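Local coordinates for protein probable uracil-DNA glycosylase (PDB 5X55) that belongs to the uracil-DNA glycosylase superfamily as a viral protein built round a central four-stranded parallel beta sheet, at residues V123-L128 / Q149-L154; V186-D191 / F252-A257; T226-F231 / D349-I354; S325-S330 / K339-S344. All coordinates share one frame; numbering follows the deposited sequence.

Interaction 1 of 4, residues V123-L128 / Q149-L154; sequences VNLKLL and QLESKL
Glu151 reaches from helix 146-159 to the backbone of the 123-128 loop. CB leaves the helix without meeting the loop; with CG anti to its own carbonyl carbon (chi1 -76°) and the chain extended beyond, the next atoms run alongside Leu125 in the opposite direction. Glu151 CG lies 4.0 Å from Leu125 CG, and CD comes near Val123 O. At the tip, Glu151 OE1 lies 3.6 Å from Val123 O without a hydrogen bond, while OE2 accepts the amide of Leu125, with Leu125 N to Glu151 OE2 at 3.0 Å and an N-H...O angle of 157°, the donor sitting above the carboxylate plane. A water donates to Asn124 OD1 and accepts from Lys126 N; its very short approach to OE2 is doubtful. The rest of the contact is apolar. Leu125 CD1 meets Leu150 CD2 at 3.6 Å and Leu125 CD2 meets Leu154 CD1 at 3.7 Å, crossing at roughly right angles, while Val123 CG1 rests 4.1 Å from Leu154 CB. Phe138 and Leu171 pack on Leu125 as well. This is loop-on-helix packing: leucines one helical turn apart hold Leu125, and a glutamate receives the amide of Leu125 beside the 3-10 turn 126-128.

Interaction 2 of 4, residues V186-D191 / F252-A257; sequences VILGQD and FMINSA
Ile187, Phe252 and Ile254 bury much of the surface where strands 186-189 and 252-255 run side by side in the same direction, their short axes 4.6 Å apart. Ile187 is gripped mainly through its backbone: Ile187 N donates to Phe252 O at 3.0 Å, whereas the return bond from Ile254 N to Ile187 O is weak, and Ser208 OG also bonds to that carbonyl. The Ile187 side chain shares its face with Met253, Ile187 CB to Met253 CG 4.2 Å. On the other face, Phe252 points the same way as Val186, whose CG1 lies near the ring plane at its edge, 4.1 Å from Phe252 CD2. One face of that ring carries Ile254 CG2. Ile254 CG1 sits between its own N and carbonyl carbon (chi1 59°), and from there meets Leu188 CD2 at 3.8 Å. Gly189 N donates to Ile254 O at 2.7 Å. Further along, Ser256 N bonds to Gly189 O and Ala257 N to Gln190 O. Ser256 OG has its main partner in His298. Strand 185-189 lies between 251-255, an outermost strand of the parallel sheet within this chain, and 291-295; helix 173-177 packs on Phe252 and Ile254, and Leu302 of helix 297-303 on Leu188.

Interaction 3 of 4, residues T226-F231 / D349-I354; sequences TNLIKF and DHFGKI
Phe231, just past the end of helix 219-230, lies flat against Asp349, the N-cap of helix 350-360, where the two helices pack in the uracil-DNA glycosylase superfamily fold; their short axes cross at -65°. Asp349 CB lies over the centre of the Phe231 ring, 3.5 Å from the centroid. With CG anti to the backbone N (chi1 -177°), the Asp349 carboxylate is turned so that it stacks almost parallel to the ring, 7° between planes. Lys230 CG covers the opposite face of that ring. Asp349 OD1 accepts Gly352 N, the capping bond, and is also held by His233. Nearby, Leu228 lays CD2 over one face of Phe351, 3.8 Å from the ring centroid: a CH-pi contact offset toward the rim. Asn227 swings its amide toward helix 350-360. Its ND2 is bonded to Val348 O, which fixes the amide flip, and OD1 sits at the edges of both His350 and Phe351. His350 NE2 in turn is held by Phe345 O. No direct hydrogen bond joins the two segments; one water bridges instead, donating to Asn227 OD1 at 2.6 Å and to Asp349 OD1 at 2.7 Å while accepting from Phe351 N.

Interaction 4 of 4, residues S325-S330 / K339-S344; sequences SNTMTS and KVTYPS
Met328 and Tyr342 pair across a beta hairpin, and the four cross-strand hydrogen bonds are all backbone to backbone. Two antiparallel hydrogen-bonded pairs, Met328 with Tyr342 and Ser330 with Val340, stand on either side of one non-hydrogen-bonded pair, Thr329 with Thr341. In the first, Met328 N gives to Tyr342 O at 2.9 Å and Tyr342 N returns to Met328 O at 2.8 Å. In the second, Ser330 N to Val340 O and Val340 N to Ser330 O are both 2.9 Å. Weaker CA-H...O contacts fill in between, among them Thr341 CA to Met328 O.

Side-chain contacts occur on both faces. On that of Met328, Ser330 and Tyr342, Met328 bends at chi3 (91°), which curls its methyl back onto Tyr342, Met328 CE to Tyr342 CD2 3.5 Å. Ser330 CB lies by the same ring's CE2. Ser330 OG is bonded to His300 ND1, and that imidazole also meets the Tyr342 ring edge-to-face. The other face is made of threonines and aliphatic lysine carbons: Thr329 CG2 touches Lys339 CB and CD, both at 3.5 Å, and Thr327 CB packs on Thr341 CG2.

Beyond the strands, Ser344 CB presses against Asn326 O at 3.2 Å. Ser344 OG is bonded to Asn346 OD1, and Asn326 O to Ser317 OG.

The chemistry is thus two-sided. Backbone bonds fix the register; the Met328 and Tyr342 face turns to the body of the protein, touching Thr315 and His300, while the threonine and lysine face is the exposed side of a hairpin about 22 Å, centre to centre, from the middle of the chain.

How the interactions relate
From the N terminus, interaction 1 closes a short, partly helical loop by laying 123-128 against helix 146-159, and closes before interaction 2 opens. Interaction 2 then joins neighbouring strands of the central sheet, across about 60 residues, near the centre of the chain. Interaction 3 crosses it: segment 226-231 falls inside the loop that interaction 2 closes, and its partner 349-354 comes far later, so the C-terminal helix is tied back to helix 219-230. Interaction 4, a local hairpin, is nested within that long loop, just ahead of helix 350-360. Interactions 1 and 3 lie on opposite sides of the chain's centre, about 38 Å between their centres.

Interaction 1 of 4, residues V123-L128 / Q149-L154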
# COMPACT_ATOMS: atom_id res chain seq x y z
N VAL A 123 -0.13 14.99 -17.39
CA VAL A 123 0.20 13.89 -16.47
C VAL A 123 0.89 12.76 -17.21
O VAL A 123 0.42 12.28 -18.24
CB VAL A 123 -1.05 13.37 -15.74
CG1 VAL A 123 -0.74 12.02 -15.07
CG2 VAL A 123 -1.49 14.36 -14.70
N ASN A 124 2.03 12.34 -16.68
CA ASN A 124 2.85 11.31 -17.31
C ASN A 124 3.32 10.39 -16.19
O ASN A 124 4.37 10.62 -15.57
CB ASN A 124 4.01 11.96 -18.05
CG ASN A 124 4.81 10.98 -18.86
OD1 ASN A 124 4.84 9.78 -18.57
ND2 ASN A 124 5.52 11.49 -19.85
N LEU A 125 2.55 9.33 -15.94
CA LEU A 125 2.82 8.45 -14.80
C LEU A 125 4.16 7.73 -14.92
O LEU A 125 4.82 7.47 -13.90
CB LEU A 125 1.69 7.44 -14.63
CG LEU A 125 0.31 7.96 -14.25
CD1 LEU A 125 -0.75 6.84 -14.21
CD2 LEU A 125 0.35 8.70 -12.94
N LYS A 126 4.58 7.39 -16.15
CA LYS A 126 5.85 6.68 -16.35
C LYS A 126 7.03 7.44 -15.74
O LYS A 126 7.94 6.82 -15.18
CB LYS A 126 6.07 6.43 -17.84
CG LYS A 126 7.50 6.03 -18.21
CD LYS A 126 7.86 4.62 -17.77
CE LYS A 126 9.35 4.52 -17.39
NZ LYS A 126 10.30 4.95 -18.48
N LEU A 127 7.02 8.77 -15.82
CA LEU A 127 8.09 9.59 -15.25
C LEU A 127 8.14 9.56 -13.73
O LEU A 127 9.12 10.03 -13.15
CB LEU A 127 7.95 11.05 -15.69
CG LEU A 127 8.02 11.29 -17.19
CD1 LEU A 127 7.95 12.78 -17.46
CD2 LEU A 127 9.31 10.69 -17.73
N LEU A 128 7.11 9.02 -13.08
CA LEU A 128 7.08 8.88 -11.63
C LEU A 128 7.62 7.54 -11.16
O LEU A 128 7.63 7.28 -9.95
CB LEU A 128 5.64 9.09 -11.15
CG LEU A 128 5.10 10.42 -11.65
CD1 LEU A 128 3.66 10.60 -11.22
CD2 LEU A 128 5.99 11.56 -11.15
N GLN A 149 -7.10 6.43 -20.46
CA GLN A 149 -8.21 6.95 -19.67
C GLN A 149 -7.74 7.37 -18.28
O GLN A 149 -8.14 8.42 -17.77
CB GLN A 149 -9.33 5.93 -19.57
CG GLN A 149 -10.14 5.76 -20.85
CD GLN A 149 -10.91 4.44 -20.90
OE1 GLN A 149 -11.34 3.91 -19.87
NE2 GLN A 149 -11.07 3.90 -22.10
N LEU A 150 -6.87 6.56 -17.66
CA LEU A 150 -6.36 6.90 -16.33
C LEU A 150 -5.58 8.21 -16.37
O LEU A 150 -5.84 9.14 -15.58
CB LEU A 150 -5.49 5.74 -15.84
CG LEU A 150 -4.61 5.96 -14.61
CD1 LEU A 150 -5.48 6.24 -13.42
CD2 LEU A 150 -3.71 4.75 -14.36
N GLU A 151 -4.65 8.34 -17.31
CA GLU A 151 -3.91 9.60 -17.38
C GLU A 151 -4.82 10.78 -17.74
O GLU A 151 -4.57 11.91 -17.30
CB GLU A 151 -2.74 9.47 -18.36
CG GLU A 151 -1.58 8.66 -17.76
CD GLU A 151 -0.33 8.71 -18.63
OE1 GLU A 151 -0.46 9.17 -19.78
OE2 GLU A 151 0.78 8.31 -18.16
N SER A 152 -5.90 10.51 -18.49
CA SER A 152 -6.88 11.55 -18.81
C SER A 152 -7.61 12.02 -17.56
O SER A 152 -7.79 13.23 -17.36
CB SER A 152 -7.90 11.05 -19.84
OG SER A 152 -7.39 11.16 -21.15
N LYS A 153 -8.07 11.08 -16.73
CA LYS A 153 -8.79 11.47 -15.52
C LYS A 153 -7.89 12.24 -14.56
O LYS A 153 -8.31 13.26 -14.00
CB LYS A 153 -9.38 10.24 -14.84
CG LYS A 153 -10.27 9.42 -15.73
CD LYS A 153 -11.06 8.41 -14.95
CE LYS A 153 -11.33 7.17 -15.79
NZ LYS A 153 -11.61 6.00 -14.91
N LEU A 154 -6.64 11.77 -14.38
CA LEU A 154 -5.72 12.51 -13.51
C LEU A 154 -5.47 13.91 -14.06
O LEU A 154 -5.45 14.89 -13.31
CB LEU A 154 -4.40 11.73 -13.33
CG LEU A 154 -4.53 10.32 -12.71
CD1 LEU A 154 -3.21 9.50 -12.63
CD2 LEU A 154 -5.19 10.38 -11.33
O HOH W 1 3.01 7.42 -18.75

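Interaction 2 of 4, residues V186-D191 / F252-A257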
# COMPACT_ATOMS: atom_id res chain seq x y z
N VAL A 186 2.84 -8.74 0.55
CA VAL A 186 2.02 -7.68 -0.04
C VAL A 186 0.94 -7.34 0.97
O VAL A 186 0.13 -8.21 1.33
CB VAL A 186 1.39 -8.13 -1.37
CG1 VAL A 186 0.48 -7.02 -1.92
CG2 VAL A 186 2.46 -8.54 -2.38
N ILE A 187 0.94 -6.10 1.46
CA ILE A 187 -0.08 -5.60 2.39
C ILE A 187 -0.87 -4.50 1.69
O ILE A 187 -0.37 -3.38 1.50
CB ILE A 187 0.52 -5.10 3.71
CG1 ILE A 187 1.55 -6.10 4.26
CG2 ILE A 187 -0.60 -4.84 4.74
CD1 ILE A 187 1.95 -5.84 5.68
N LEU A 188 -2.12 -4.79 1.35
CA LEU A 188 -2.97 -3.82 0.68
C LEU A 188 -3.66 -2.89 1.66
O LEU A 188 -4.27 -3.33 2.64
CB LEU A 188 -4.01 -4.53 -0.16
CG LEU A 188 -3.33 -5.10 -1.40
CD1 LEU A 188 -4.15 -6.27 -1.87
CD2 LEU A 188 -3.21 -4.01 -2.45
N GLY A 189 -3.56 -1.59 1.40
CA GLY A 189 -4.50 -0.63 1.93
C GLY A 189 -5.61 -0.35 0.92
O GLY A 189 -5.63 -0.86 -0.21
N GLN A 190 -6.55 0.47 1.33
CA GLN A 190 -7.64 0.81 0.45
C GLN A 190 -7.35 2.17 -0.19
O GLN A 190 -6.80 2.21 -1.29
CB GLN A 190 -8.95 0.81 1.23
CG GLN A 190 -10.18 0.98 0.37
CD GLN A 190 -11.45 0.85 1.21
OE1 GLN A 190 -12.03 -0.23 1.30
NE2 GLN A 190 -11.89 1.95 1.81
N ASP A 191 -7.65 3.26 0.50
CA ASP A 191 -7.37 4.59 -0.01
C ASP A 191 -6.23 5.26 0.78
O ASP A 191 -5.98 4.90 1.94
CB ASP A 191 -8.64 5.46 0.02
CG ASP A 191 -9.80 4.83 -0.78
OD1 ASP A 191 -10.80 4.36 -0.17
OD2 ASP A 191 -9.70 4.79 -2.03
N PHE A 252 5.69 -5.11 0.69
CA PHE A 252 5.14 -4.31 -0.42
C PHE A 252 3.79 -3.75 0.02
O PHE A 252 2.74 -4.35 -0.17
CB PHE A 252 5.01 -5.18 -1.66
CG PHE A 252 4.66 -4.43 -2.93
CD1 PHE A 252 5.58 -3.59 -3.54
CD2 PHE A 252 3.43 -4.62 -3.54
CE1 PHE A 252 5.28 -2.93 -4.72
CE2 PHE A 252 3.12 -3.96 -4.73
CZ PHE A 252 4.05 -3.11 -5.32
N MET A 253 3.82 -2.56 0.61
CA MET A 253 2.65 -1.97 1.24
C MET A 253 2.14 -0.88 0.32
O MET A 253 2.66 0.24 0.32
CB MET A 253 3.00 -1.40 2.62
CG MET A 253 3.73 -2.39 3.54
SD MET A 253 4.00 -1.68 5.19
CE MET A 253 2.29 -1.64 5.77
N ILE A 254 1.10 -1.20 -0.45
CA ILE A 254 0.49 -0.25 -1.38
C ILE A 254 -0.99 -0.10 -1.04
O ILE A 254 -1.60 -0.94 -0.37
CB ILE A 254 0.64 -0.71 -2.84
CG1 ILE A 254 0.00 -2.08 -3.03
CG2 ILE A 254 2.10 -0.74 -3.25
CD1 ILE A 254 -0.25 -2.45 -4.47
N ASN A 255 -1.57 1.00 -1.52
CA ASN A 255 -3.01 1.24 -1.49
C ASN A 255 -3.61 0.86 -2.85
O ASN A 255 -3.07 1.24 -3.89
CB ASN A 255 -3.29 2.70 -1.16
CG ASN A 255 -2.90 3.07 0.26
OD1 ASN A 255 -3.25 2.38 1.21
ND2 ASN A 255 -2.18 4.18 0.42
N SER A 256 -4.73 0.13 -2.84
CA SER A 256 -5.35 -0.26 -4.10
C SER A 256 -5.83 0.96 -4.90
O SER A 256 -5.89 0.91 -6.13
CB SER A 256 -6.50 -1.22 -3.84
OG SER A 256 -7.47 -0.61 -2.99
N ALA A 257 -6.20 2.04 -4.22
CA ALA A 257 -6.42 3.34 -4.85
C ALA A 257 -5.18 4.19 -4.59
O ALA A 257 -4.92 4.58 -3.45
CB ALA A 257 -7.66 4.03 -4.30

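Interaction 3 of 4, residues T226-F231 / D349-I354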
# COMPACT_ATOMS: atom_id res chain seq x y z
N THR A 226 0.19 -2.32 18.32
CA THR A 226 -0.35 -3.06 19.47
C THR A 226 -0.32 -4.56 19.21
O THR A 226 0.04 -5.34 20.09
CB THR A 226 -1.78 -2.58 19.78
OG1 THR A 226 -1.75 -1.22 20.23
CG2 THR A 226 -2.47 -3.45 20.85
N ASN A 227 -0.70 -4.98 18.00
CA ASN A 227 -0.64 -6.40 17.64
C ASN A 227 0.80 -6.92 17.65
O ASN A 227 1.06 -8.03 18.14
CB ASN A 227 -1.28 -6.61 16.26
CG ASN A 227 -1.37 -8.07 15.86
OD1 ASN A 227 -0.43 -8.63 15.30
ND2 ASN A 227 -2.50 -8.69 16.17
N LEU A 228 1.75 -6.15 17.11
CA LEU A 228 3.14 -6.60 17.15
C LEU A 228 3.63 -6.78 18.58
O LEU A 228 4.32 -7.76 18.89
CB LEU A 228 4.04 -5.62 16.41
CG LEU A 228 3.94 -5.69 14.88
CD1 LEU A 228 4.19 -4.32 14.26
CD2 LEU A 228 4.94 -6.71 14.34
N ILE A 229 3.25 -5.86 19.48
CA ILE A 229 3.64 -5.97 20.89
C ILE A 229 3.02 -7.22 21.51
O ILE A 229 3.70 -8.01 22.19
CB ILE A 229 3.25 -4.68 21.64
CG1 ILE A 229 4.23 -3.56 21.29
CG2 ILE A 229 3.25 -4.90 23.16
CD1 ILE A 229 3.63 -2.17 21.36
N LYS A 230 1.72 -7.44 21.26
CA LYS A 230 1.00 -8.58 21.84
C LYS A 230 1.64 -9.93 21.49
O LYS A 230 1.64 -10.86 22.31
CB LYS A 230 -0.45 -8.55 21.37
CG LYS A 230 -1.27 -9.74 21.75
CD LYS A 230 -2.75 -9.49 21.47
CE LYS A 230 -3.51 -10.80 21.45
NZ LYS A 230 -4.98 -10.60 21.38
N PHE A 231 2.18 -10.07 20.28
CA PHE A 231 2.72 -11.36 19.88
C PHE A 231 4.24 -11.36 19.89
O PHE A 231 4.86 -12.20 19.23
CB PHE A 231 2.16 -11.75 18.51
CG PHE A 231 0.70 -12.13 18.57
CD1 PHE A 231 0.32 -13.38 19.05
CD2 PHE A 231 -0.28 -11.24 18.18
CE1 PHE A 231 -1.04 -13.75 19.12
CE2 PHE A 231 -1.63 -11.60 18.24
CZ PHE A 231 -2.01 -12.85 18.71
N ASP A 349 -2.03 -13.53 14.91
CA ASP A 349 -0.61 -13.18 14.93
C ASP A 349 -0.15 -13.04 13.48
O ASP A 349 0.52 -13.91 12.92
CB ASP A 349 0.18 -14.22 15.70
CG ASP A 349 1.65 -13.88 15.82
OD1 ASP A 349 2.06 -12.77 15.44
OD2 ASP A 349 2.39 -14.73 16.35
N HIS A 350 -0.54 -11.91 12.86
CA HIS A 350 -0.24 -11.69 11.44
C HIS A 350 1.24 -11.87 11.14
O HIS A 350 1.62 -12.58 10.20
CB HIS A 350 -0.68 -10.30 11.02
CG HIS A 350 -2.06 -9.95 11.49
ND1 HIS A 350 -3.19 -10.23 10.76
CD2 HIS A 350 -2.48 -9.35 12.63
CE1 HIS A 350 -4.25 -9.83 11.43
NE2 HIS A 350 -3.85 -9.28 12.56
N PHE A 351 2.09 -11.21 11.93
CA PHE A 351 3.51 -11.17 11.63
C PHE A 351 4.21 -12.45 12.06
O PHE A 351 5.19 -12.84 11.44
CB PHE A 351 4.11 -9.92 12.29
CG PHE A 351 3.44 -8.66 11.84
CD1 PHE A 351 3.86 -8.01 10.69
CD2 PHE A 351 2.32 -8.17 12.51
CE1 PHE A 351 3.21 -6.85 10.24
CE2 PHE A 351 1.67 -7.01 12.08
CZ PHE A 351 2.11 -6.36 10.93
N GLY A 352 3.70 -13.11 13.10
CA GLY A 352 4.14 -14.46 13.39
C GLY A 352 3.86 -15.40 12.25
O GLY A 352 4.70 -16.22 11.88
N LYS A 353 2.68 -15.28 11.63
CA LYS A 353 2.36 -16.12 10.49
C LYS A 353 3.26 -15.82 9.29
O LYS A 353 3.71 -16.75 8.60
CB LYS A 353 0.88 -15.96 10.12
CG LYS A 353 -0.02 -16.36 11.26
CD LYS A 353 -1.27 -17.08 10.81
CE LYS A 353 -2.28 -16.14 10.20
NZ LYS A 353 -3.62 -16.81 10.04
N ILE A 354 3.53 -14.53 9.03
CA ILE A 354 4.48 -14.18 7.97
C ILE A 354 5.84 -14.82 8.25
O ILE A 354 6.50 -15.37 7.35
CB ILE A 354 4.61 -12.66 7.83
CG1 ILE A 354 3.31 -12.05 7.31
CG2 ILE A 354 5.81 -12.31 6.94
CD1 ILE A 354 3.22 -10.54 7.51
O HOH W 2 1.61 -10.19 14.93

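Interaction 4 of 4, residues S325-S330 / K339-S344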
# COMPACT_ATOMS: atom_id res chain seq x y z
N SER A 325 -11.41 -5.26 16.80
CA SER A 325 -11.71 -6.33 17.75
C SER A 325 -12.97 -7.11 17.40
O SER A 325 -13.43 -7.92 18.21
CB SER A 325 -11.80 -5.80 19.19
OG SER A 325 -12.60 -4.64 19.27
N ASN A 326 -13.52 -6.91 16.21
CA ASN A 326 -14.64 -7.69 15.72
C ASN A 326 -14.19 -8.61 14.59
O ASN A 326 -13.30 -8.26 13.82
CB ASN A 326 -15.76 -6.78 15.20
CG ASN A 326 -16.30 -5.87 16.28
OD1 ASN A 326 -16.41 -6.27 17.44
ND2 ASN A 326 -16.62 -4.63 15.91
N THR A 327 -14.82 -9.78 14.51
CA THR A 327 -14.71 -10.60 13.31
C THR A 327 -15.19 -9.82 12.09
O THR A 327 -15.83 -8.78 12.19
CB THR A 327 -15.54 -11.88 13.43
OG1 THR A 327 -16.94 -11.53 13.42
CG2 THR A 327 -15.21 -12.64 14.68
N MET A 328 -14.90 -10.35 10.92
CA MET A 328 -15.31 -9.74 9.67
C MET A 328 -16.04 -10.78 8.84
O MET A 328 -15.67 -11.95 8.84
CB MET A 328 -14.11 -9.21 8.88
CG MET A 328 -14.32 -9.22 7.38
SD MET A 328 -12.82 -8.92 6.46
CE MET A 328 -12.13 -10.54 6.17
N THR A 329 -17.07 -10.35 8.12
CA THR A 329 -17.74 -11.21 7.16
C THR A 329 -17.41 -10.73 5.75
O THR A 329 -17.52 -9.54 5.45
CB THR A 329 -19.24 -11.24 7.41
OG1 THR A 329 -19.48 -11.84 8.69
CG2 THR A 329 -19.92 -12.07 6.39
N SER A 330 -16.98 -11.65 4.90
CA SER A 330 -16.50 -11.28 3.59
C SER A 330 -16.91 -12.32 2.57
O SER A 330 -16.87 -13.53 2.84
CB SER A 330 -14.97 -11.12 3.59
OG SER A 330 -14.50 -10.77 2.31
N LYS A 339 -20.74 -15.72 1.97
CA LYS A 339 -20.05 -14.97 3.01
C LYS A 339 -19.41 -15.91 4.02
O LYS A 339 -20.05 -16.86 4.50
CB LYS A 339 -21.02 -14.01 3.69
CG LYS A 339 -21.50 -12.88 2.80
CD LYS A 339 -22.06 -11.71 3.62
CE LYS A 339 -23.34 -11.14 2.99
NZ LYS A 339 -24.53 -12.06 2.99
N VAL A 340 -18.15 -15.65 4.36
CA VAL A 340 -17.41 -16.39 5.36
C VAL A 340 -16.94 -15.42 6.44
O VAL A 340 -16.68 -14.24 6.18
CB VAL A 340 -16.22 -17.15 4.71
CG1 VAL A 340 -15.36 -17.85 5.77
CG2 VAL A 340 -16.76 -18.14 3.70
N THR A 341 -16.84 -15.93 7.67
CA THR A 341 -16.39 -15.14 8.80
C THR A 341 -14.90 -15.37 9.02
O THR A 341 -14.44 -16.51 8.99
CB THR A 341 -17.20 -15.50 10.05
OG1 THR A 341 -18.57 -15.16 9.83
CG2 THR A 341 -16.72 -14.70 11.24
N TYR A 342 -14.16 -14.29 9.20
CA TYR A 342 -12.72 -14.25 9.45
C TYR A 342 -12.47 -13.57 10.78
O TYR A 342 -13.25 -12.69 11.18
CB TYR A 342 -11.98 -13.52 8.33
CG TYR A 342 -12.23 -14.18 7.00
CD1 TYR A 342 -11.42 -15.20 6.55
CD2 TYR A 342 -13.33 -13.82 6.22
CE1 TYR A 342 -11.67 -15.83 5.34
CE2 TYR A 342 -13.59 -14.45 5.01
CZ TYR A 342 -12.76 -15.45 4.58
OH TYR A 342 -13.01 -16.09 3.38
N PRO A 343 -11.40 -13.95 11.49
CA PRO A 343 -11.20 -13.45 12.85
C PRO A 343 -10.89 -11.97 12.90
O PRO A 343 -10.54 -11.33 11.90
CB PRO A 343 -10.00 -14.27 13.35
CG PRO A 343 -9.31 -14.75 12.10
CD PRO A 343 -10.42 -14.98 11.11
N SER A 344 -11.02 -11.41 14.11
CA SER A 344 -10.67 -10.02 14.34
C SER A 344 -9.17 -9.79 14.22
O SER A 344 -8.35 -10.66 14.51
CB SER A 344 -11.14 -9.57 15.73
OG SER A 344 -10.39 -10.21 16.74